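Local coordinates for protein calcium homeostasis modulator 1 (Oryzias latipes, PDB 6LMT) that assembles as eight subunits into a membrane channel, probably a large-pore one that passes ions and small solutes, at residues A[22-34]-A[108-120]. Numbering follows the deposited sequence.
Sequences ICGIMALASAQMY and IAPAVWVSVTLMD. With Y01 (cholesterol hemisuccinate), chain L; Y01 (cholesterol hemisuccinate), chain M.
With CG of Tyr34 trans to the backbone N (chi1 -172°), its ring is thrown across helix 108-120 and lodges as a knob among Trp113, Val116, Thr117 and Asp120. Trp113, its CG likewise trans, turns its indole across the phenol, and the Tyr34 edge meets the indole face in a T-shaped pair: CD1 of Tyr34 lies 3.7 Å from CH2 of Trp113, the planes at 81°. Val116 sends its CG2 over one face of the phenol, 4.1 Å from the ring centroid, a CH-pi contact. At the far end Tyr34 OH donates to Asp120 OD2 (3.0 Å) on the anti side of the carboxylate; that same oxygen makes a salt bridge to Lys122. Trp113 NE1 hydrogen-bonds to Leu55 O, which ties the indole to helix 48-70. Helices 21-36 and 108-120, first and third of the four transmembrane helices of a CALHM subunit, run in the same sense, the segment axes 27° apart in direction and 8.2 Å at closest approach. Small residues allow this: Ala27 and Ala109 bring their CA atoms within 4.4 Å. One turn on, Ser30 OG donates to Ala109 O (2.9 Å), a carbonyl that also accepts from Trp113 N from the opposite face of its plane. Val112 packs on Ala27 and Ala31, and two cholesterol hemisuccinates line this flank, one with CAU 3.6 Å from Ala31 CB, the other reaching Val116 CG1.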
ATOM      1  N   ILE A  22      13.185  -6.571 -22.336  1.00117.87           N
ATOM      2  CA  ILE A  22      12.604  -7.904 -22.334  1.00117.87           C
ATOM      3  C   ILE A  22      13.519  -8.919 -21.653  1.00117.87           C
ATOM      4  O   ILE A  22      13.029  -9.898 -21.081  1.00117.87           O
ATOM      5  CB  ILE A  22      12.243  -8.304 -23.781  1.00117.87           C
ATOM      6  CG1 ILE A  22      11.343  -9.540 -23.816  1.00117.87           C
ATOM      7  CG2 ILE A  22      13.481  -8.473 -24.648  1.00117.87           C
ATOM      8  CD1 ILE A  22       9.973  -9.292 -23.251  1.00117.87           C
ATOM      9  N   CYS A  23      14.832  -8.687 -21.639  1.00115.94           N
ATOM     10  CA  CYS A  23      15.728  -9.622 -20.975  1.00115.94           C
ATOM     11  C   CYS A  23      15.693  -9.459 -19.465  1.00115.94           C
ATOM     12  O   CYS A  23      15.849 -10.444 -18.737  1.00115.94           O
ATOM     13  CB  CYS A  23      17.155  -9.451 -21.492  1.00115.94           C
ATOM     14  SG  CYS A  23      17.907  -7.866 -21.090  1.00115.94           S
ATOM     15  N   GLY A  24      15.483  -8.238 -18.977  1.00113.00           N
ATOM     16  CA  GLY A  24      15.303  -8.051 -17.552  1.00113.00           C
ATOM     17  C   GLY A  24      13.975  -8.573 -17.054  1.00113.00           C
ATOM     18  O   GLY A  24      13.881  -9.060 -15.925  1.00113.00           O
ATOM     19  N   ILE A  25      12.937  -8.493 -17.885  1.00111.08           N
ATOM     20  CA  ILE A  25      11.639  -9.034 -17.505  1.00111.08           C
ATOM     21  C   ILE A  25      11.675 -10.554 -17.489  1.00111.08           C
ATOM     22  O   ILE A  25      11.128 -11.186 -16.579  1.00111.08           O
ATOM     23  CB  ILE A  25      10.540  -8.494 -18.441  1.00111.08           C
ATOM     24  CG1 ILE A  25      10.373  -6.995 -18.236  1.00111.08           C
ATOM     25  CG2 ILE A  25       9.210  -9.185 -18.207  1.00111.08           C
ATOM     26  CD1 ILE A  25       9.983  -6.627 -16.827  1.00111.08           C
ATOM     27  N   MET A  26      12.338 -11.169 -18.467  1.00107.51           N
ATOM     28  CA  MET A  26      12.337 -12.627 -18.512  1.00107.51           C
ATOM     29  C   MET A  26      13.233 -13.244 -17.452  1.00107.51           C
ATOM     30  O   MET A  26      12.973 -14.367 -17.022  1.00107.51           O
ATOM     31  CB  MET A  26      12.737 -13.139 -19.886  1.00107.51           C
ATOM     32  CG  MET A  26      11.672 -12.965 -20.922  1.00107.51           C
ATOM     33  SD  MET A  26      12.124 -13.905 -22.373  1.00107.51           S
ATOM     34  CE  MET A  26      11.963 -15.542 -21.688  1.00107.51           C
ATOM     35  N   ALA A  27      14.278 -12.545 -17.019  1.00100.43           N
ATOM     36  CA  ALA A  27      15.063 -13.048 -15.900  1.00100.43           C
ATOM     37  C   ALA A  27      14.288 -12.946 -14.599  1.00100.43           C
ATOM     38  O   ALA A  27      14.389 -13.820 -13.735  1.00100.43           O
ATOM     39  CB  ALA A  27      16.370 -12.283 -15.803  1.00100.43           C
ATOM     40  N   LEU A  28      13.529 -11.870 -14.440  1.00107.13           N
ATOM     41  CA  LEU A  28      12.593 -11.742 -13.332  1.00107.13           C
ATOM     42  C   LEU A  28      11.513 -12.811 -13.383  1.00107.13           C
ATOM     43  O   LEU A  28      11.146 -13.378 -12.351  1.00107.13           O
ATOM     44  CB  LEU A  28      11.988 -10.343 -13.371  1.00107.13           C
ATOM     45  CG  LEU A  28      10.757  -9.946 -12.568  1.00107.13           C
ATOM     46  CD1 LEU A  28      10.937 -10.046 -11.086  1.00107.13           C
ATOM     47  CD2 LEU A  28      10.329  -8.544 -12.947  1.00107.13           C
ATOM     48  N   ALA A  29      11.001 -13.106 -14.574  1.00 99.48           N
ATOM     49  CA  ALA A  29       9.958 -14.111 -14.707  1.00 99.48           C
ATOM     50  C   ALA A  29      10.498 -15.516 -14.518  1.00 99.48           C
ATOM     51  O   ALA A  29       9.766 -16.395 -14.071  1.00 99.48           O
ATOM     52  CB  ALA A  29       9.288 -13.990 -16.069  1.00 99.48           C
ATOM     53  N   SER A  30      11.769 -15.741 -14.845  1.00 89.26           N
ATOM     54  CA  SER A  30      12.382 -17.050 -14.670  1.00 89.26           C
ATOM     55  C   SER A  30      12.527 -17.402 -13.203  1.00 89.26           C
ATOM     56  O   SER A  30      12.243 -18.530 -12.794  1.00 89.26           O
ATOM     57  CB  SER A  30      13.739 -17.068 -15.355  1.00 89.26           C
ATOM     58  OG  SER A  30      14.380 -18.297 -15.184  1.00 89.26           O
ATOM     59  N   ALA A  31      12.944 -16.445 -12.392  1.00 93.51           N
ATOM     60  CA  ALA A  31      13.124 -16.710 -10.977  1.00 93.51           C
ATOM     61  C   ALA A  31      11.813 -16.705 -10.213  1.00 93.51           C
ATOM     62  O   ALA A  31      11.699 -17.381  -9.191  1.00 93.51           O
ATOM     63  CB  ALA A  31      14.073 -15.685 -10.397  1.00 93.51           C
ATOM     64  N   GLN A  32      10.824 -15.949 -10.677  1.00 96.99           N
ATOM     65  CA  GLN A  32       9.510 -15.998 -10.057  1.00 96.99           C
ATOM     66  C   GLN A  32       8.784 -17.285 -10.402  1.00 96.99           C
ATOM     67  O   GLN A  32       8.021 -17.805  -9.586  1.00 96.99           O
ATOM     68  CB  GLN A  32       8.699 -14.775 -10.476  1.00 96.99           C
ATOM     69  CG  GLN A  32       7.311 -14.684  -9.878  1.00 96.99           C
ATOM     70  CD  GLN A  32       7.310 -14.633  -8.362  1.00 96.99           C
ATOM     71  OE1 GLN A  32       8.110 -13.930  -7.748  1.00 96.99           O
ATOM     72  NE2 GLN A  32       6.415 -15.395  -7.751  1.00 96.99           N
ATOM     73  N   MET A  33       9.029 -17.827 -11.587  1.00 90.66           N
ATOM     74  CA  MET A  33       8.467 -19.119 -11.937  1.00 90.66           C
ATOM     75  C   MET A  33       9.119 -20.245 -11.157  1.00 90.66           C
ATOM     76  O   MET A  33       8.483 -21.270 -10.916  1.00 90.66           O
ATOM     77  CB  MET A  33       8.601 -19.324 -13.434  1.00 90.66           C
ATOM     78  CG  MET A  33       8.022 -20.566 -13.993  1.00 90.66           C
ATOM     79  SD  MET A  33       7.920 -20.313 -15.741  1.00 90.66           S
ATOM     80  CE  MET A  33       7.524 -21.948 -16.235  1.00 90.66           C
ATOM     81  N   TYR A  34      10.366 -20.070 -10.728  1.00 80.15           N
ATOM     82  CA  TYR A  34      10.970 -21.063  -9.854  1.00 80.15           C
ATOM     83  C   TYR A  34      10.312 -21.056  -8.484  1.00 80.15           C
ATOM     84  O   TYR A  34      10.148 -22.108  -7.861  1.00 80.15           O
ATOM     85  CB  TYR A  34      12.470 -20.827  -9.718  1.00 80.15           C
ATOM     86  CG  TYR A  34      13.132 -21.943  -8.972  1.00 80.15           C
ATOM     87  CD1 TYR A  34      13.404 -23.131  -9.602  1.00 80.15           C
ATOM     88  CD2 TYR A  34      13.433 -21.831  -7.622  1.00 80.15           C
ATOM     89  CE1 TYR A  34      13.965 -24.164  -8.929  1.00 80.15           C
ATOM     90  CE2 TYR A  34      13.987 -22.862  -6.946  1.00 80.15           C
ATOM     91  CZ  TYR A  34      14.256 -24.022  -7.605  1.00 80.15           C
ATOM     92  OH  TYR A  34      14.824 -25.062  -6.941  1.00 80.15           O
ATOM     93  N   ILE A 108      19.830 -15.353 -20.774  1.00 89.59           N
ATOM     94  CA  ILE A 108      19.800 -14.769 -19.441  1.00 89.59           C
ATOM     95  C   ILE A 108      18.835 -15.516 -18.538  1.00 89.59           C
ATOM     96  O   ILE A 108      19.196 -15.922 -17.434  1.00 89.59           O
ATOM     97  CB  ILE A 108      19.460 -13.272 -19.531  1.00 89.59           C
ATOM     98  CG1 ILE A 108      20.596 -12.547 -20.222  1.00 89.59           C
ATOM     99  CG2 ILE A 108      19.248 -12.681 -18.174  1.00 89.59           C
ATOM    100  CD1 ILE A 108      20.306 -11.132 -20.566  1.00 89.59           C
ATOM    101  N   ALA A 109      17.603 -15.693 -18.975  1.00 83.58           N
ATOM    102  CA  ALA A 109      16.605 -16.473 -18.257  1.00 83.58           C
ATOM    103  C   ALA A 109      16.952 -17.957 -18.080  1.00 83.58           C
ATOM    104  O   ALA A 109      16.597 -18.509 -17.036  1.00 83.58           O
ATOM    105  CB  ALA A 109      15.241 -16.314 -18.933  1.00 83.58           C
ATOM    106  N   PRO A 110      17.604 -18.655 -19.032  1.00 80.69           N
ATOM    107  CA  PRO A 110      18.157 -19.969 -18.680  1.00 80.69           C
ATOM    108  C   PRO A 110      19.211 -19.938 -17.599  1.00 80.69           C
ATOM    109  O   PRO A 110      19.251 -20.843 -16.764  1.00 80.69           O
ATOM    110  CB  PRO A 110      18.752 -20.446 -20.005  1.00 80.69           C
ATOM    111  CG  PRO A 110      17.989 -19.823 -20.977  1.00 80.69           C
ATOM    112  CD  PRO A 110      17.619 -18.508 -20.497  1.00 80.69           C
ATOM    113  N   ALA A 111      20.072 -18.925 -17.591  1.00 81.69           N
ATOM    114  CA  ALA A 111      21.113 -18.842 -16.581  1.00 81.69           C
ATOM    115  C   ALA A 111      20.547 -18.492 -15.216  1.00 81.69           C
ATOM    116  O   ALA A 111      21.063 -18.959 -14.201  1.00 81.69           O
ATOM    117  CB  ALA A 111      22.161 -17.827 -17.007  1.00 81.69           C
ATOM    118  N   VAL A 112      19.485 -17.691 -15.175  1.00 80.79           N
ATOM    119  CA  VAL A 112      18.814 -17.388 -13.920  1.00 80.79           C
ATOM    120  C   VAL A 112      18.147 -18.631 -13.351  1.00 80.79           C
ATOM    121  O   VAL A 112      18.205 -18.866 -12.143  1.00 80.79           O
ATOM    122  CB  VAL A 112      17.823 -16.224 -14.113  1.00 80.79           C
ATOM    123  CG1 VAL A 112      16.974 -16.009 -12.902  1.00 80.79           C
ATOM    124  CG2 VAL A 112      18.568 -14.969 -14.362  1.00 80.79           C
ATOM    125  N   TRP A 113      17.551 -19.468 -14.209  1.00 71.79           N
ATOM    126  CA  TRP A 113      16.927 -20.701 -13.745  1.00 71.79           C
ATOM    127  C   TRP A 113      17.942 -21.662 -13.151  1.00 71.79           C
ATOM    128  O   TRP A 113      17.697 -22.226 -12.087  1.00 71.79           O
ATOM    129  CB  TRP A 113      16.179 -21.409 -14.872  1.00 71.79           C
ATOM    130  CG  TRP A 113      15.490 -22.670 -14.403  1.00 71.79           C
ATOM    131  CD1 TRP A 113      15.993 -23.928 -14.408  1.00 71.79           C
ATOM    132  CD2 TRP A 113      14.168 -22.779 -13.894  1.00 71.79           C
ATOM    133  NE1 TRP A 113      15.094 -24.801 -13.901  1.00 71.79           N
ATOM    134  CE2 TRP A 113      13.956 -24.122 -13.581  1.00 71.79           C
ATOM    135  CE3 TRP A 113      13.144 -21.867 -13.664  1.00 71.79           C
ATOM    136  CZ2 TRP A 113      12.762 -24.577 -13.068  1.00 71.79           C
ATOM    137  CZ3 TRP A 113      11.973 -22.320 -13.160  1.00 71.79           C
ATOM    138  CH2 TRP A 113      11.785 -23.658 -12.860  1.00 71.79           C
ATOM    139  N   VAL A 114      19.064 -21.884 -13.838  1.00 74.73           N
ATOM    140  CA  VAL A 114      20.078 -22.821 -13.368  1.00 74.73           C
ATOM    141  C   VAL A 114      20.674 -22.356 -12.054  1.00 74.73           C
ATOM    142  O   VAL A 114      20.918 -23.162 -11.156  1.00 74.73           O
ATOM    143  CB  VAL A 114      21.151 -23.011 -14.459  1.00 74.73           C
ATOM    144  CG1 VAL A 114      22.307 -23.841 -13.977  1.00 74.73           C
ATOM    145  CG2 VAL A 114      20.554 -23.661 -15.648  1.00 74.73           C
ATOM    146  N   SER A 115      20.816 -21.050 -11.876  1.00 75.87           N
ATOM    147  CA  SER A 115      21.406 -20.533 -10.657  1.00 75.87           C
ATOM    148  C   SER A 115      20.460 -20.623  -9.466  1.00 75.87           C
ATOM    149  O   SER A 115      20.891 -21.018  -8.387  1.00 75.87           O
ATOM    150  CB  SER A 115      21.854 -19.109 -10.883  1.00 75.87           C
ATOM    151  OG  SER A 115      22.847 -19.060 -11.869  1.00 75.87           O
ATOM    152  N   VAL A 116      19.175 -20.284  -9.627  1.00 74.45           N
ATOM    153  CA  VAL A 116      18.244 -20.442  -8.509  1.00 74.45           C
ATOM    154  C   VAL A 116      18.015 -21.906  -8.189  1.00 74.45           C
ATOM    155  O   VAL A 116      17.734 -22.249  -7.047  1.00 74.45           O
ATOM    156  CB  VAL A 116      16.884 -19.738  -8.728  1.00 74.45           C
ATOM    157  CG1 VAL A 116      17.028 -18.289  -8.794  1.00 74.45           C
ATOM    158  CG2 VAL A 116      16.181 -20.213  -9.951  1.00 74.45           C
ATOM    159  N   THR A 117      18.149 -22.787  -9.167  1.00 71.95           N
ATOM    160  CA  THR A 117      17.936 -24.201  -8.924  1.00 71.95           C
ATOM    161  C   THR A 117      19.102 -24.807  -8.161  1.00 71.95           C
ATOM    162  O   THR A 117      18.906 -25.639  -7.275  1.00 71.95           O
ATOM    163  CB  THR A 117      17.708 -24.899 -10.260  1.00 71.95           C
ATOM    164  OG1 THR A 117      16.613 -24.269 -10.906  1.00 71.95           O
ATOM    165  CG2 THR A 117      17.373 -26.320 -10.101  1.00 71.95           C
ATOM    166  N   LEU A 118      20.318 -24.378  -8.467  1.00 70.00           N
ATOM    167  CA  LEU A 118      21.478 -24.871  -7.746  1.00 70.00           C
ATOM    168  C   LEU A 118      21.626 -24.237  -6.373  1.00 70.00           C
ATOM    169  O   LEU A 118      22.120 -24.888  -5.457  1.00 70.00           O
ATOM    170  CB  LEU A 118      22.734 -24.642  -8.570  1.00 70.00           C
ATOM    171  CG  LEU A 118      22.899 -25.417  -9.863  1.00 70.00           C
ATOM    172  CD1 LEU A 118      24.054 -24.884 -10.643  1.00 70.00           C
ATOM    173  CD2 LEU A 118      23.066 -26.865  -9.583  1.00 70.00           C
ATOM    174  N   MET A 119      21.206 -22.986  -6.196  1.00 76.00           N
ATOM    175  CA  MET A 119      21.267 -22.391  -4.870  1.00 76.00           C
ATOM    176  C   MET A 119      20.190 -22.926  -3.955  1.00 76.00           C
ATOM    177  O   MET A 119      20.365 -22.921  -2.739  1.00 76.00           O
ATOM    178  CB  MET A 119      21.139 -20.882  -4.928  1.00 76.00           C
ATOM    179  CG  MET A 119      22.251 -20.190  -5.595  1.00 76.00           C
ATOM    180  SD  MET A 119      23.878 -20.527  -4.983  1.00 76.00           S
ATOM    181  CE  MET A 119      24.744 -19.484  -6.118  1.00 76.00           C
ATOM    182  N   ASP A 120      19.065 -23.356  -4.502  1.00 79.07           N
ATOM    183  CA  ASP A 120      18.022 -23.934  -3.678  1.00 79.07           C
ATOM    184  C   ASP A 120      18.383 -25.345  -3.242  1.00 79.07           C
ATOM    185  O   ASP A 120      18.075 -25.741  -2.120  1.00 79.07           O
ATOM    186  CB  ASP A 120      16.708 -23.927  -4.440  1.00 79.07           C
ATOM    187  CG  ASP A 120      15.514 -24.141  -3.552  1.00 79.07           C
ATOM    188  OD1 ASP A 120      15.666 -24.172  -2.319  1.00 79.07           O
ATOM    189  OD2 ASP A 120      14.404 -24.300  -4.085  1.00 79.07           O
TER
HETATM  190  CAA Y01 L 404      17.543 -19.264  -3.911  1.00 97.82           C
HETATM  191  CBA Y01 L 404      18.208 -17.900  -3.798  1.00 97.82           C
HETATM  192  CAB Y01 L 404      19.493 -17.999  -2.994  1.00 97.82           C
HETATM  193  CAN Y01 L 404      18.466 -17.299  -5.175  1.00 97.82           C
HETATM  194  CAJ Y01 L 404      19.348 -16.074  -5.214  1.00 97.82           C
HETATM  195  CAO Y01 L 404      19.618 -15.599  -6.627  1.00 97.82           C
HETATM  196  CBB Y01 L 404      21.088 -15.573  -7.089  1.00 97.82           C
HETATM  197  CAC Y01 L 404      21.867 -16.692  -6.409  1.00 97.82           C
HETATM  198  CBE Y01 L 404      21.217 -15.689  -8.620  1.00 97.82           C
HETATM  199  CAP Y01 L 404      20.037 -16.448  -9.276  1.00 97.82           C
HETATM  200  CAQ Y01 L 404      20.020 -16.025 -10.755  1.00 97.82           C
HETATM  201  CBG Y01 L 404      21.355 -15.307 -10.899  1.00 97.82           C
HETATM  202  CBI Y01 L 404      21.408 -14.488  -9.592  1.00 97.82           C
HETATM  203  CAE Y01 L 404      20.267 -13.483  -9.450  1.00 97.82           C
HETATM  204  CAU Y01 L 404      22.727 -13.734  -9.575  1.00 97.82           C
HETATM  205  CAS Y01 L 404      22.823 -12.839 -10.815  1.00 97.82           C
HETATM  206  CBF Y01 L 404      22.912 -13.690 -12.088  1.00 97.82           C
HETATM  207  CBD Y01 L 404      21.708 -14.633 -12.225  1.00 97.82           C
HETATM  208  CAK Y01 L 404      22.064 -15.674 -13.285  1.00 97.82           C
HETATM  209  CAI Y01 L 404      22.739 -15.083 -14.484  1.00 97.82           C
HETATM  210  CAZ Y01 L 404      23.094 -13.810 -14.591  1.00 97.82           C
HETATM  211  CAV Y01 L 404      23.509 -13.219 -15.926  1.00 97.82           C
HETATM  212  CBH Y01 L 404      23.117 -12.869 -13.392  1.00 97.82           C
HETATM  213  CAD Y01 L 404      22.004 -11.819 -13.570  1.00 97.82           C
HETATM  214  CAT Y01 L 404      24.497 -12.183 -13.380  1.00 97.82           C
HETATM  215  CAR Y01 L 404      24.809 -11.485 -14.704  1.00 97.82           C
HETATM  216  CBC Y01 L 404      24.813 -12.447 -15.859  1.00 97.82           C
HETATM  217  OAW Y01 L 404      25.044 -11.713 -17.109  1.00 97.82           O
HETATM  218  CAY Y01 L 404      24.402 -10.562 -17.384  1.00 97.82           C
HETATM  219  OAG Y01 L 404      23.218 -10.396 -17.323  1.00 97.82           O
HETATM  220  CAM Y01 L 404      25.364  -9.480 -17.762  1.00 97.82           C
HETATM  221  CAL Y01 L 404      25.310  -8.877 -19.151  1.00 97.82           C
HETATM  222  CAX Y01 L 404      24.535  -7.578 -19.268  1.00 97.82           C
HETATM  223  OAH Y01 L 404      23.292  -7.627 -19.326  1.00 97.82           O
HETATM  224  OAF Y01 L 404      25.183  -6.514 -19.289  1.00 97.82           O
HETATM  225  CAA Y01 M 405      14.607 -17.207  -0.285  1.00112.75           C
HETATM  226  CBA Y01 M 405      13.624 -16.077  -0.538  1.00112.75           C
HETATM  227  CAB Y01 M 405      13.969 -14.856   0.299  1.00112.75           C
HETATM  228  CAN Y01 M 405      13.542 -15.736  -2.020  1.00112.75           C
HETATM  229  CAJ Y01 M 405      12.988 -16.826  -2.899  1.00112.75           C
HETATM  230  CAO Y01 M 405      12.752 -16.371  -4.313  1.00112.75           C
HETATM  231  CBB Y01 M 405      14.017 -16.155  -5.158  1.00112.75           C
HETATM  232  CAC Y01 M 405      14.598 -17.501  -5.581  1.00112.75           C
HETATM  233  CBE Y01 M 405      13.765 -15.215  -6.355  1.00112.75           C
HETATM  234  CAP Y01 M 405      12.445 -14.391  -6.267  1.00112.75           C
HETATM  235  CAQ Y01 M 405      12.748 -12.994  -6.841  1.00112.75           C
HETATM  236  CBG Y01 M 405      14.004 -13.264  -7.660  1.00112.75           C
HETATM  237  CBI Y01 M 405      14.850 -14.160  -6.729  1.00112.75           C
HETATM  238  CAE Y01 M 405      15.316 -13.431  -5.459  1.00112.75           C
HETATM  239  CAU Y01 M 405      16.054 -14.677  -7.526  1.00112.75           C
HETATM  240  CAS Y01 M 405      16.810 -13.566  -8.263  1.00112.75           C
HETATM  241  CBF Y01 M 405      15.905 -12.706  -9.159  1.00112.75           C
HETATM  242  CBD Y01 M 405      14.736 -12.119  -8.350  1.00112.75           C
HETATM  243  CAK Y01 M 405      13.786 -11.357  -9.269  1.00112.75           C
HETATM  244  CAI Y01 M 405      14.479 -10.540 -10.315  1.00112.75           C
HETATM  245  CAZ Y01 M 405      15.774 -10.597 -10.584  1.00112.75           C
HETATM  246  CAV Y01 M 405      16.430  -9.617 -11.542  1.00112.75           C
HETATM  247  CBH Y01 M 405      16.695 -11.638  -9.966  1.00112.75           C
HETATM  248  CAD Y01 M 405      17.708 -10.897  -9.073  1.00112.75           C
HETATM  249  CAT Y01 M 405      17.403 -12.315 -11.155  1.00112.75           C
HETATM  250  CAR Y01 M 405      18.189 -11.313 -11.997  1.00112.75           C
HETATM  251  CBC Y01 M 405      17.288 -10.273 -12.612  1.00112.75           C
HETATM  252  OAW Y01 M 405      18.109  -9.203 -13.178  1.00112.75           O
HETATM  253  CAY Y01 M 405      18.872  -9.401 -14.261  1.00112.75           C
HETATM  254  OAG Y01 M 405      18.883 -10.393 -14.928  1.00112.75           O
HETATM  255  CAM Y01 M 405      19.717  -8.203 -14.557  1.00112.75           C
HETATM  256  CAL Y01 M 405      19.377  -7.493 -15.845  1.00112.75           C
HETATM  257  CAX Y01 M 405      20.230  -6.273 -16.128  1.00112.75           C
HETATM  258  OAH Y01 M 405      20.877  -6.244 -17.192  1.00112.75           O
HETATM  259  OAF Y01 M 405      20.249  -5.359 -15.280  1.00112.75           O